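Protein yesU (Bacillus subtilis, PDB 1OQ1) is of unknown function but has a galectin-like beta-sandwich fold, which would be consistent with carbohydrate binding. Local coordinates at residues A9-R13 against C55-P60; R26-G30 against K99-T103; H38-H44 against P207-R213. All coordinates share one frame; numbering follows the deposited sequence.

In the fold
The three contacts lie in one beta-sandwich domain: contact 3 pairs two strands of one sheet, and contacts 1 and 2 join a strand to a loop. Contacts 1 and 3 reach the same sheet: strand 5-14 and strand 40-44 both pair with the long strand 209-222. Their centres are about 21 Å apart, with nearest atoms about 8 Å apart. Contact 2 sits on edge strand 26-29 of the other sheet. It touches contact 3, where Gly30 O packs 4.1 Å from His44 CB, and their centres are about 17 Å apart. Contacts 1 and 2 do not touch; their nearest atoms are about 5 Å apart. No active site is known; a glycerol, probably from the crystallisation liquor, lies about 4 Å from the side chain of Pro207.

Contact 1. Residues A9-R13 against C55-P60; sequences ACLYR and CPETFP
Tyr12 and Phe59 meet through different first torsions. Tyr12 holds CG trans to its own backbone N (chi1 178°). Phe59 turns CG away from its carbonyl carbon (chi1 -62°), and its ring then reaches Tyr12. The rings form a T-shaped pair, the edge of Phe59 toward the face of Tyr12. Their centroids lie 5.3 Å apart and their planes are at 72°. Phe59 CZ sits over that face, offset toward the rim. Tyr12 CB lies at the edge of the Phe59 ring, in its plane, 3.5 Å from Phe59 CE2.

The contact joins strand 5-14 of the beta-sandwich to the loop between strands 51-54 and 63-73. The backbones of Leu11 and Tyr12 are both paired with Val217 of strand 209-222, a classic beta bulge; their CB atoms point toward the loop.

Cys55 SG makes a sulfur-aromatic contact with the Tyr12 ring. It approaches obliquely, 4.5 Å from the centroid. Glu57 crosses the tyrosine at about a right angle, its CG 3.8 Å from Tyr12 CE1. The Tyr12 hydroxyl is hydrogen-bonded to the side chain of Asn14. Farther along, Leu11 and Pro60 meet tip to tip, with Leu11 CD1 3.8 Å from Pro60 CG.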
ATOM      1  N   ALA A   9      18.021  -5.802   9.395  1.00 10.82           N
ATOM      2  CA  ALA A   9      18.516  -4.430   9.405  1.00  9.90           C
ATOM      3  C   ALA A   9      17.449  -3.452   8.933  1.00 10.30           C
ATOM      4  O   ALA A   9      16.641  -3.770   8.062  1.00  9.31           O
ATOM      5  CB  ALA A   9      19.749  -4.317   8.519  1.00 12.57           C
ATOM      6  N   CYS A  10      17.443  -2.257   9.514  1.00  9.37           N
ATOM      7  CA  CYS A  10      16.476  -1.243   9.115  1.00  9.86           C
ATOM      8  C   CYS A  10      17.014  -0.557   7.868  1.00 10.93           C
ATOM      9  O   CYS A  10      18.131  -0.040   7.870  1.00 11.47           O
ATOM     10  CB  CYS A  10      16.280  -0.208  10.227  1.00 12.09           C
ATOM     11  SG  CYS A  10      15.048   1.067   9.824  1.00 14.12           S
ATOM     12  N   LEU A  11      16.221  -0.556   6.804  1.00  8.77           N
ATOM     13  CA  LEU A  11      16.636   0.061   5.552  1.00 10.31           C
ATOM     14  C   LEU A  11      16.095   1.471   5.392  1.00 11.19           C
ATOM     15  O   LEU A  11      16.702   2.302   4.712  1.00 10.86           O
ATOM     16  CB  LEU A  11      16.156  -0.779   4.369  1.00 10.36           C
ATOM     17  CG  LEU A  11      16.595  -2.241   4.355  1.00 11.99           C
ATOM     18  CD1 LEU A  11      16.031  -2.928   3.125  1.00 13.05           C
ATOM     19  CD2 LEU A  11      18.114  -2.316   4.361  1.00 12.47           C
ATOM     20  N   TYR A  12      14.963   1.740   6.033  1.00 10.27           N
ATOM     21  CA  TYR A  12      14.307   3.035   5.909  1.00 10.75           C
ATOM     22  C   TYR A  12      13.268   3.209   7.007  1.00  9.86           C
ATOM     23  O   TYR A  12      12.582   2.259   7.383  1.00  9.78           O
ATOM     24  CB  TYR A  12      13.616   3.094   4.541  1.00 11.15           C
ATOM     25  CG  TYR A  12      12.837   4.351   4.237  1.00 11.04           C
ATOM     26  CD1 TYR A  12      13.464   5.469   3.687  1.00 12.20           C
ATOM     27  CD2 TYR A  12      11.461   4.410   4.463  1.00 11.71           C
ATOM     28  CE1 TYR A  12      12.738   6.616   3.364  1.00 12.15           C
ATOM     29  CE2 TYR A  12      10.727   5.554   4.147  1.00 10.70           C
ATOM     30  CZ  TYR A  12      11.373   6.649   3.598  1.00 12.46           C
ATOM     31  OH  TYR A  12      10.656   7.781   3.278  1.00 14.31           O
ATOM     32  N   ARG A  13      13.158   4.427   7.522  1.00  8.96           N
ATOM     33  CA  ARG A  13      12.174   4.722   8.545  1.00  9.80           C
ATOM     34  C   ARG A  13      11.764   6.182   8.411  1.00 10.45           C
ATOM     35  O   ARG A  13      12.612   7.081   8.415  1.00  9.27           O
ATOM     36  CB  ARG A  13      12.745   4.457   9.939  1.00 12.17           C
ATOM     37  CG  ARG A  13      11.756   4.732  11.064  1.00 16.44           C
ATOM     38  CD  ARG A  13      12.371   4.454  12.422  1.00 19.34           C
ATOM     39  NE  ARG A  13      12.442   3.031  12.746  1.00 20.57           N
ATOM     40  CZ  ARG A  13      11.395   2.288  13.093  1.00 21.78           C
ATOM     41  NH1 ARG A  13      10.183   2.828  13.160  1.00 21.64           N
ATOM     42  NH2 ARG A  13      11.559   1.006  13.395  1.00 19.11           N
ATOM     43  N   CYS A  55       6.429   7.072  -2.117  1.00  9.40           N
ATOM     44  CA  CYS A  55       7.677   7.303  -1.404  1.00  9.68           C
ATOM     45  C   CYS A  55       8.662   7.262  -2.583  1.00 10.30           C
ATOM     46  O   CYS A  55       8.534   6.420  -3.472  1.00  9.83           O
ATOM     47  CB  CYS A  55       7.947   6.154  -0.433  1.00  9.72           C
ATOM     48  SG  CYS A  55       9.616   6.116   0.263  1.00 10.52           S
ATOM     49  N   PRO A  56       9.666   8.150  -2.605  1.00 11.25           N
ATOM     50  CA  PRO A  56      10.605   8.134  -3.734  1.00 11.80           C
ATOM     51  C   PRO A  56      11.674   7.044  -3.775  1.00 12.14           C
ATOM     52  O   PRO A  56      12.286   6.817  -4.820  1.00 12.73           O
ATOM     53  CB  PRO A  56      11.226   9.524  -3.667  1.00 12.95           C
ATOM     54  CG  PRO A  56      11.344   9.736  -2.183  1.00 14.05           C
ATOM     55  CD  PRO A  56       9.999   9.226  -1.654  1.00 12.50           C
ATOM     56  N   GLU A  57      11.900   6.380  -2.647  1.00 11.58           N
ATOM     57  CA  GLU A  57      12.932   5.347  -2.550  1.00 14.07           C
ATOM     58  C   GLU A  57      12.615   4.012  -3.207  1.00 12.71           C
ATOM     59  O   GLU A  57      11.502   3.504  -3.103  1.00 12.79           O
ATOM     60  CB  GLU A  57      13.260   5.085  -1.077  1.00 16.53           C
ATOM     61  CG  GLU A  57      13.607   6.332  -0.297  1.00 24.64           C
ATOM     62  CD  GLU A  57      14.903   6.953  -0.759  1.00 28.41           C
ATOM     63  OE1 GLU A  57      15.070   8.178  -0.582  1.00 32.56           O
ATOM     64  OE2 GLU A  57      15.758   6.211  -1.291  1.00 30.95           O
ATOM     65  N   THR A  58      13.604   3.444  -3.888  1.00 11.76           N
ATOM     66  CA  THR A  58      13.428   2.135  -4.497  1.00 11.29           C
ATOM     67  C   THR A  58      13.844   1.142  -3.421  1.00 11.55           C
ATOM     68  O   THR A  58      14.974   1.193  -2.924  1.00 11.58           O
ATOM     69  CB  THR A  58      14.342   1.923  -5.721  1.00 10.62           C
ATOM     70  OG1 THR A  58      13.964   2.820  -6.769  1.00 12.22           O
ATOM     71  CG2 THR A  58      14.226   0.488  -6.225  1.00 11.73           C
ATOM     72  N   PHE A  59      12.933   0.255  -3.039  1.00  8.80           N
ATOM     73  CA  PHE A  59      13.263  -0.739  -2.032  1.00  7.35           C
ATOM     74  C   PHE A  59      13.585  -2.072  -2.683  1.00  7.94           C
ATOM     75  O   PHE A  59      13.072  -2.398  -3.751  1.00  7.74           O
ATOM     76  CB  PHE A  59      12.106  -0.895  -1.041  1.00  7.80           C
ATOM     77  CG  PHE A  59      11.800   0.362  -0.277  1.00  8.23           C
ATOM     78  CD1 PHE A  59      10.722   1.163  -0.631  1.00  7.53           C
ATOM     79  CD2 PHE A  59      12.621   0.764   0.774  1.00  8.96           C
ATOM     80  CE1 PHE A  59      10.459   2.350   0.049  1.00  9.29           C
ATOM     81  CE2 PHE A  59      12.369   1.948   1.459  1.00 10.03           C
ATOM     82  CZ  PHE A  59      11.284   2.744   1.095  1.00  8.84           C
ATOM     83  N   PRO A  60      14.466  -2.857  -2.055  1.00  7.33           N
ATOM     84  CA  PRO A  60      14.835  -4.159  -2.610  1.00  7.67           C
ATOM     85  C   PRO A  60      13.767  -5.205  -2.311  1.00  8.35           C
ATOM     86  O   PRO A  60      12.780  -4.930  -1.621  1.00  8.37           O
ATOM     87  CB  PRO A  60      16.142  -4.468  -1.897  1.00  8.16           C
ATOM     88  CG  PRO A  60      15.877  -3.909  -0.522  1.00  7.95           C
ATOM     89  CD  PRO A  60      15.250  -2.563  -0.841  1.00  8.89           C
TER

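Contact 2. Residues R26-G30 against K99-T103; sequences RMEGG and KRTGT
Glu28 and Arg100 form a side-on, two-nitrogen salt bridge. It joins edge strand 26-29 of the beta-sandwich to the loop that runs from strand 76-86 to helix 105-108. Glu28 has the largest share of the contact.

Its CB packs against the loop backbone, 3.9 Å from Arg100 O. CG is slightly farther from the same oxygen. The chain is extended beyond CG (chi2 179°), which carries the carboxylate along to the arginine. There CD lies against the aliphatic start of Arg100, at CB, as well as near NE. OE1 takes a nearly straight hydrogen bond from Arg100 NE, at 3.1 Å with an N-H...O angle of 164°. Arg100 NE meets OE1 on its syn side, somewhat out of the carboxylate plane, while OE1 lies in the guanidinium plane. OE2 uses its syn lone pair for Arg100 NH2, at 2.8 Å. That bond is more bent, and OE2 is tilted out of the guanidinium plane. A weak bond from Arg100 NE to OE2 adds to the grip. The carboxylate and guanidinium planes are 41° apart. Arg100 bends at chi3 to present this side.

Both partners are also held from outside. OE1 is hydrogen-bonded to the hydroxyl of Tyr107 and weakly to Trp54 NE1, and Arg100 NH2 also bonds Leu92 O. These bonds would limit rotation of both groups.

Beyond the salt bridge the backbones come close at two glycines. The CA atoms of Gly29 and Gly102 are 4.4 Å apart. Gly29 CA lies 3.2 Å from Thr101 O, and Gly102 CA lies 3.3 Å from Glu28 O.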
ATOM      1  N   ARG A  26       5.965  11.806  -4.156  1.00 13.50           N
ATOM      2  CA  ARG A  26       5.215  12.213  -5.336  1.00 14.97           C
ATOM      3  C   ARG A  26       3.729  11.928  -5.225  1.00 14.17           C
ATOM      4  O   ARG A  26       3.309  10.773  -5.120  1.00 11.50           O
ATOM      5  CB  ARG A  26       5.771  11.536  -6.590  1.00 20.22           C
ATOM      6  CG  ARG A  26       7.164  11.997  -6.973  1.00 28.55           C
ATOM      7  CD  ARG A  26       7.417  11.781  -8.456  1.00 34.61           C
ATOM      8  NE  ARG A  26       8.761  12.191  -8.852  1.00 39.80           N
ATOM      9  CZ  ARG A  26       9.192  12.215 -10.110  1.00 41.97           C
ATOM     10  NH1 ARG A  26       8.382  11.853 -11.097  1.00 42.96           N
ATOM     11  NH2 ARG A  26      10.433  12.594 -10.379  1.00 43.40           N
HETATM   12  N   MSE A  27       2.942  12.999  -5.253  1.00 11.81           N
HETATM   13  CA  MSE A  27       1.493  12.903  -5.164  1.00 12.54           C
HETATM   14  C   MSE A  27       0.881  12.878  -6.559  1.00 12.20           C
HETATM   15  O   MSE A  27       1.063  13.810  -7.344  1.00 12.80           O
HETATM   16  CB  MSE A  27       0.945  14.097  -4.374  1.00 13.76           C
HETATM   17  CG  MSE A  27      -0.576  14.202  -4.332  1.00 15.11           C
HETATM   18 SE   MSE A  27      -1.453  12.715  -3.449  0.95 21.03          SE
HETATM   19  CE  MSE A  27      -1.133  13.220  -1.607  1.00 16.22           C
ATOM     20  N   GLU A  28       0.164  11.802  -6.871  1.00 10.53           N
ATOM     21  CA  GLU A  28      -0.485  11.663  -8.171  1.00  9.56           C
ATOM     22  C   GLU A  28      -1.988  11.634  -7.934  1.00 10.25           C
ATOM     23  O   GLU A  28      -2.543  10.627  -7.504  1.00  9.63           O
ATOM     24  CB  GLU A  28      -0.014  10.375  -8.865  1.00 10.51           C
ATOM     25  CG  GLU A  28       1.504  10.312  -9.042  1.00 10.20           C
ATOM     26  CD  GLU A  28       2.002   9.031  -9.701  1.00 10.15           C
ATOM     27  OE1 GLU A  28       1.254   8.031  -9.746  1.00 11.18           O
ATOM     28  OE2 GLU A  28       3.160   9.022 -10.167  1.00 12.76           O
ATOM     29  N   GLY A  29      -2.647  12.752  -8.209  1.00  9.45           N
ATOM     30  CA  GLY A  29      -4.077  12.816  -7.986  1.00  9.03           C
ATOM     31  C   GLY A  29      -4.365  13.885  -6.954  1.00  9.32           C
ATOM     32  O   GLY A  29      -3.434  14.460  -6.382  1.00 10.90           O
ATOM     33  N   GLY A  30      -5.646  14.124  -6.696  1.00  8.40           N
ATOM     34  CA  GLY A  30      -6.051  15.170  -5.770  1.00  9.44           C
ATOM     35  C   GLY A  30      -6.015  14.904  -4.279  1.00  9.41           C
ATOM     36  O   GLY A  30      -6.997  15.152  -3.576  1.00  8.55           O
ATOM     37  N   LYS A  99       2.407   9.595 -17.971  1.00 16.91           N
ATOM     38  CA  LYS A  99       2.016  10.366 -16.798  1.00 17.51           C
ATOM     39  C   LYS A  99       0.885   9.660 -16.068  1.00 16.05           C
ATOM     40  O   LYS A  99       0.031   9.030 -16.688  1.00 15.14           O
ATOM     41  CB  LYS A  99       1.559  11.768 -17.213  1.00 21.81           C
ATOM     42  CG  LYS A  99       2.642  12.587 -17.888  1.00 26.52           C
ATOM     43  CD  LYS A  99       2.086  13.823 -18.585  1.00 30.66           C
ATOM     44  CE  LYS A  99       1.534  14.836 -17.607  1.00 33.20           C
ATOM     45  NZ  LYS A  99       1.134  16.080 -18.323  1.00 36.72           N
ATOM     46  N   ARG A 100       0.884   9.772 -14.746  1.00 14.60           N
ATOM     47  CA  ARG A 100      -0.147   9.154 -13.928  1.00 14.19           C
ATOM     48  C   ARG A 100      -0.813  10.243 -13.098  1.00 14.04           C
ATOM     49  O   ARG A 100      -0.155  11.193 -12.663  1.00 15.92           O
ATOM     50  CB  ARG A 100       0.474   8.079 -13.031  1.00 12.23           C
ATOM     51  CG  ARG A 100       1.127   6.937 -13.809  1.00 11.94           C
ATOM     52  CD  ARG A 100       1.677   5.895 -12.853  1.00 12.26           C
ATOM     53  NE  ARG A 100       2.689   6.485 -11.986  1.00 10.40           N
ATOM     54  CZ  ARG A 100       3.995   6.452 -12.221  1.00 11.42           C
ATOM     55  NH1 ARG A 100       4.472   5.839 -13.298  1.00 11.15           N
ATOM     56  NH2 ARG A 100       4.826   7.067 -11.387  1.00 12.53           N
ATOM     57  N   THR A 101      -2.117  10.099 -12.881  1.00 12.66           N
ATOM     58  CA  THR A 101      -2.894  11.093 -12.153  1.00 13.89           C
ATOM     59  C   THR A 101      -3.790  10.526 -11.055  1.00 11.81           C
ATOM     60  O   THR A 101      -4.735  11.182 -10.623  1.00 10.80           O
ATOM     61  CB  THR A 101      -3.789  11.879 -13.125  1.00 16.36           C
ATOM     62  OG1 THR A 101      -4.730  10.983 -13.734  1.00 18.16           O
ATOM     63  CG2 THR A 101      -2.951  12.528 -14.213  1.00 17.56           C
ATOM     64  N   GLY A 102      -3.497   9.313 -10.600  1.00 10.63           N
ATOM     65  CA  GLY A 102      -4.308   8.720  -9.557  1.00 11.69           C
ATOM     66  C   GLY A 102      -5.519   7.964 -10.071  1.00 10.80           C
ATOM     67  O   GLY A 102      -6.324   7.470  -9.279  1.00 10.95           O
ATOM     68  N   THR A 103      -5.657   7.876 -11.392  1.00 11.49           N
ATOM     69  CA  THR A 103      -6.777   7.158 -12.007  1.00 11.14           C
ATOM     70  C   THR A 103      -6.357   5.687 -12.075  1.00  9.81           C
ATOM     71  O   THR A 103      -5.403   5.333 -12.766  1.00  8.77           O
ATOM     72  CB  THR A 103      -7.071   7.708 -13.415  1.00 12.73           C
ATOM     73  OG1 THR A 103      -7.137   9.140 -13.354  1.00 15.54           O
ATOM     74  CG2 THR A 103      -8.404   7.183 -13.923  1.00 14.11           C
TER

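Contact 3. Residues H38-H44 against P207-R213; sequences HSLHLSH and PMKAVYR
Strands 40-44 and 209-213 run antiparallel, with Leu40-Tyr212 and Leu42-Ala210 as hydrogen-bonded pairs on either side of the non-hydrogen-bonded pair His41-Val211. Leu42 N to Ala210 O is nearly straight, at 2.9 Å. Leu40 N to Tyr212 O is weak.

His41 and Val211 lie side by side and point the same way. Val211 CG2 sits over one face of the imidazole in a CH-pi contact, 3.6 Å from the ring centroid and 20° off its normal. Val211 CG1, trans to its backbone N (chi1 177°), extends to Ser39 instead and meets OG at 3.4 Å. That hydroxyl is hydrogen-bonded to Asp36 O.

On the other face Leu42 crosses Tyr212 at about a right angle. Leu42 CD1 approaches the ring obliquely, 3.6 Å from Tyr212 CE1. The hydroxyl of the buried Tyr212 is hydrogen-bonded to the side chain of Gln204 in the second sheet.

At one end His38 O lies over a face of the Arg213 guanidinium, 3.0 Å from Arg213 CZ and not in line with the N-H groups. At the other, Met208 O lies at the edge of the His44 ring, near its plane, 3.0 Å from His44 CD2. A water accepts from His44 N and donates weakly to Pro207 O.

Strand 209-222 also pairs with strand 63-73, and the buried Leu42 and Tyr212 meet strand 199-205 of the facing sheet, as expected of the two-sheet beta-sandwich of a galectin-like fold.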
ATOM      1  N   HIS A  38       0.989  16.204  14.620  1.00 18.70           N
ATOM      2  CA  HIS A  38       2.273  15.652  14.192  1.00 17.37           C
ATOM      3  C   HIS A  38       2.159  14.251  13.595  1.00 14.76           C
ATOM      4  O   HIS A  38       2.914  13.345  13.948  1.00 13.80           O
ATOM      5  CB  HIS A  38       3.248  15.634  15.375  1.00 21.46           C
ATOM      6  CG  HIS A  38       3.650  16.998  15.840  1.00 24.63           C
ATOM      7  ND1 HIS A  38       4.522  17.797  15.132  1.00 27.35           N
ATOM      8  CD2 HIS A  38       3.265  17.725  16.916  1.00 26.97           C
ATOM      9  CE1 HIS A  38       4.658  18.956  15.751  1.00 27.85           C
ATOM     10  NE2 HIS A  38       3.905  18.938  16.836  1.00 27.66           N
ATOM     11  N   SER A  39       1.208  14.086  12.685  1.00 14.09           N
ATOM     12  CA  SER A  39       0.988  12.809  12.019  1.00 12.51           C
ATOM     13  C   SER A  39       0.422  13.096  10.633  1.00 11.72           C
ATOM     14  O   SER A  39      -0.299  14.073  10.447  1.00 12.30           O
ATOM     15  CB  SER A  39       0.008  11.956  12.823  1.00 14.13           C
ATOM     16  OG  SER A  39      -1.225  12.631  13.000  1.00 17.72           O
ATOM     17  N   LEU A  40       0.744  12.245   9.664  1.00  9.57           N
ATOM     18  CA  LEU A  40       0.265  12.443   8.299  1.00  8.41           C
ATOM     19  C   LEU A  40      -1.231  12.192   8.137  1.00  9.47           C
ATOM     20  O   LEU A  40      -1.712  11.073   8.332  1.00  8.66           O
ATOM     21  CB  LEU A  40       1.026  11.535   7.327  1.00  8.16           C
ATOM     22  CG  LEU A  40       0.525  11.543   5.875  1.00  8.65           C
ATOM     23  CD1 LEU A  40       0.737  12.918   5.269  1.00  9.23           C
ATOM     24  CD2 LEU A  40       1.266  10.499   5.062  1.00 10.41           C
ATOM     25  N   HIS A  41      -1.960  13.246   7.785  1.00  9.15           N
ATOM     26  CA  HIS A  41      -3.394  13.145   7.544  1.00  7.82           C
ATOM     27  C   HIS A  41      -3.575  13.216   6.034  1.00  8.02           C
ATOM     28  O   HIS A  41      -3.118  14.168   5.400  1.00 10.22           O
ATOM     29  CB  HIS A  41      -4.148  14.316   8.180  1.00 10.45           C
ATOM     30  CG  HIS A  41      -4.243  14.244   9.671  1.00 12.88           C
ATOM     31  ND1 HIS A  41      -5.433  14.028  10.331  1.00 15.03           N
ATOM     32  CD2 HIS A  41      -3.297  14.371  10.631  1.00 14.43           C
ATOM     33  CE1 HIS A  41      -5.217  14.027  11.635  1.00 14.55           C
ATOM     34  NE2 HIS A  41      -3.930  14.232  11.842  1.00 16.11           N
ATOM     35  N   LEU A  42      -4.208  12.204   5.451  1.00  7.40           N
ATOM     36  CA  LEU A  42      -4.452  12.208   4.013  1.00  7.39           C
ATOM     37  C   LEU A  42      -5.952  12.288   3.750  1.00  7.62           C
ATOM     38  O   LEU A  42      -6.728  11.481   4.268  1.00  7.31           O
ATOM     39  CB  LEU A  42      -3.875  10.947   3.350  1.00  7.27           C
ATOM     40  CG  LEU A  42      -2.348  10.846   3.261  1.00  7.60           C
ATOM     41  CD1 LEU A  42      -1.964   9.555   2.542  1.00  8.70           C
ATOM     42  CD2 LEU A  42      -1.789  12.053   2.516  1.00  8.70           C
ATOM     43  N   SER A  43      -6.355  13.285   2.966  1.00  8.36           N
ATOM     44  CA  SER A  43      -7.763  13.478   2.607  1.00  8.53           C
ATOM     45  C   SER A  43      -7.843  13.803   1.119  1.00  8.39           C
ATOM     46  O   SER A  43      -6.854  13.655   0.404  1.00  7.93           O
ATOM     47  CB  SER A  43      -8.392  14.605   3.440  1.00  9.59           C
ATOM     48  OG  SER A  43      -7.678  15.815   3.292  1.00 11.64           O
ATOM     49  N   HIS A  44      -9.002  14.261   0.653  1.00  9.14           N
ATOM     50  CA  HIS A  44      -9.174  14.544  -0.770  1.00  8.32           C
ATOM     51  C   HIS A  44      -9.763  15.924  -1.055  1.00  9.49           C
ATOM     52  O   HIS A  44     -10.565  16.437  -0.275  1.00 10.36           O
ATOM     53  CB  HIS A  44     -10.061  13.456  -1.377  1.00  7.06           C
ATOM     54  CG  HIS A  44      -9.549  12.067  -1.141  1.00  6.99           C
ATOM     55  ND1 HIS A  44      -8.839  11.364  -2.092  1.00  8.76           N
ATOM     56  CD2 HIS A  44      -9.615  11.264  -0.053  1.00  7.99           C
ATOM     57  CE1 HIS A  44      -8.491  10.187  -1.599  1.00  8.49           C
ATOM     58  NE2 HIS A  44      -8.948  10.102  -0.362  1.00  8.78           N
ATOM     59  N   PRO A 207     -14.014   9.699  -0.554  1.00  9.18           N
ATOM     60  CA  PRO A 207     -13.572  10.764   0.355  1.00  9.62           C
ATOM     61  C   PRO A 207     -12.869  10.289   1.629  1.00  9.72           C
ATOM     62  O   PRO A 207     -13.025  10.886   2.700  1.00 10.87           O
ATOM     63  CB  PRO A 207     -14.870  11.482   0.667  1.00  8.33           C
ATOM     64  CG  PRO A 207     -15.807  10.338   0.821  1.00 10.90           C
ATOM     65  CD  PRO A 207     -15.446   9.419  -0.350  1.00  8.34           C
HETATM   66  N   MSE A 208     -12.091   9.223   1.503  1.00  9.46           N
HETATM   67  CA  MSE A 208     -11.356   8.655   2.626  1.00  9.23           C
HETATM   68  C   MSE A 208     -10.540   9.680   3.412  1.00  8.03           C
HETATM   69  O   MSE A 208      -9.925  10.576   2.838  1.00  8.73           O
HETATM   70  CB  MSE A 208     -10.405   7.572   2.106  1.00  9.44           C
HETATM   71  CG  MSE A 208      -9.623   6.818   3.176  1.00 11.35           C
HETATM   72 SE   MSE A 208     -10.722   5.508   4.052  0.95 18.51          SE
HETATM   73  CE  MSE A 208     -10.001   5.620   5.854  1.00  9.54           C
ATOM     74  N   LYS A 209     -10.557   9.550   4.733  1.00  8.70           N
ATOM     75  CA  LYS A 209      -9.744  10.396   5.596  1.00  7.35           C
ATOM     76  C   LYS A 209      -9.043   9.419   6.532  1.00  6.55           C
ATOM     77  O   LYS A 209      -9.698   8.647   7.232  1.00  6.21           O
ATOM     78  CB  LYS A 209     -10.599  11.392   6.381  1.00  9.65           C
ATOM     79  CG  LYS A 209     -11.146  12.513   5.511  1.00 10.60           C
ATOM     80  CD  LYS A 209     -11.626  13.691   6.339  1.00 14.87           C
ATOM     81  CE  LYS A 209     -12.060  14.837   5.435  1.00 17.20           C
ATOM     82  NZ  LYS A 209     -12.487  16.026   6.227  1.00 23.34           N
ATOM     83  N   ALA A 210      -7.714   9.434   6.517  1.00  7.68           N
ATOM     84  CA  ALA A 210      -6.933   8.524   7.352  1.00  7.44           C
ATOM     85  C   ALA A 210      -5.640   9.160   7.843  1.00  8.63           C
ATOM     86  O   ALA A 210      -5.161  10.143   7.280  1.00 10.04           O
ATOM     87  CB  ALA A 210      -6.615   7.250   6.569  1.00  6.43           C
ATOM     88  N   VAL A 211      -5.077   8.582   8.898  1.00  7.54           N
ATOM     89  CA  VAL A 211      -3.831   9.072   9.472  1.00  6.82           C
ATOM     90  C   VAL A 211      -2.793   7.961   9.431  1.00  7.31           C
ATOM     91  O   VAL A 211      -3.093   6.807   9.748  1.00  6.73           O
ATOM     92  CB  VAL A 211      -4.034   9.525  10.934  1.00  7.06           C
ATOM     93  CG1 VAL A 211      -2.708   9.956  11.543  1.00  7.91           C
ATOM     94  CG2 VAL A 211      -5.036  10.675  10.981  1.00  8.97           C
ATOM     95  N   TYR A 212      -1.576   8.317   9.030  1.00  7.05           N
ATOM     96  CA  TYR A 212      -0.482   7.359   8.937  1.00  8.05           C
ATOM     97  C   TYR A 212       0.711   7.827   9.768  1.00  8.80           C
ATOM     98  O   TYR A 212       0.980   9.026   9.866  1.00  9.22           O
ATOM     99  CB  TYR A 212      -0.038   7.190   7.480  1.00  7.26           C
ATOM    100  CG  TYR A 212      -1.149   6.824   6.517  1.00  7.23           C
ATOM    101  CD1 TYR A 212      -2.068   7.779   6.087  1.00  8.59           C
ATOM    102  CD2 TYR A 212      -1.283   5.520   6.041  1.00  8.84           C
ATOM    103  CE1 TYR A 212      -3.097   7.444   5.202  1.00  9.24           C
ATOM    104  CE2 TYR A 212      -2.308   5.174   5.156  1.00  7.52           C
ATOM    105  CZ  TYR A 212      -3.208   6.141   4.743  1.00  8.81           C
ATOM    106  OH  TYR A 212      -4.221   5.806   3.880  1.00  9.19           O
ATOM    107  N   ARG A 213       1.432   6.872  10.347  1.00  8.87           N
ATOM    108  CA  ARG A 213       2.602   7.175  11.167  1.00 10.15           C
ATOM    109  C   ARG A 213       3.632   6.050  11.124  1.00  8.60           C
ATOM    110  O   ARG A 213       3.305   4.911  10.808  1.00  9.15           O
ATOM    111  CB  ARG A 213       2.177   7.377  12.620  1.00 14.88           C
ATOM    112  CG  ARG A 213       1.775   8.782  12.991  1.00 21.23           C
ATOM    113  CD  ARG A 213       2.926   9.472  13.687  1.00 28.84           C
ATOM    114  NE  ARG A 213       2.458  10.383  14.726  1.00 34.69           N
ATOM    115  CZ  ARG A 213       3.237  10.890  15.675  1.00 37.31           C
ATOM    116  NH1 ARG A 213       4.524  10.572  15.716  1.00 38.91           N
ATOM    117  NH2 ARG A 213       2.727  11.716  16.583  1.00 38.67           N
TER
HETATM  118  O   HOH W   1     -11.368  13.508   2.096  1.00 12.50           O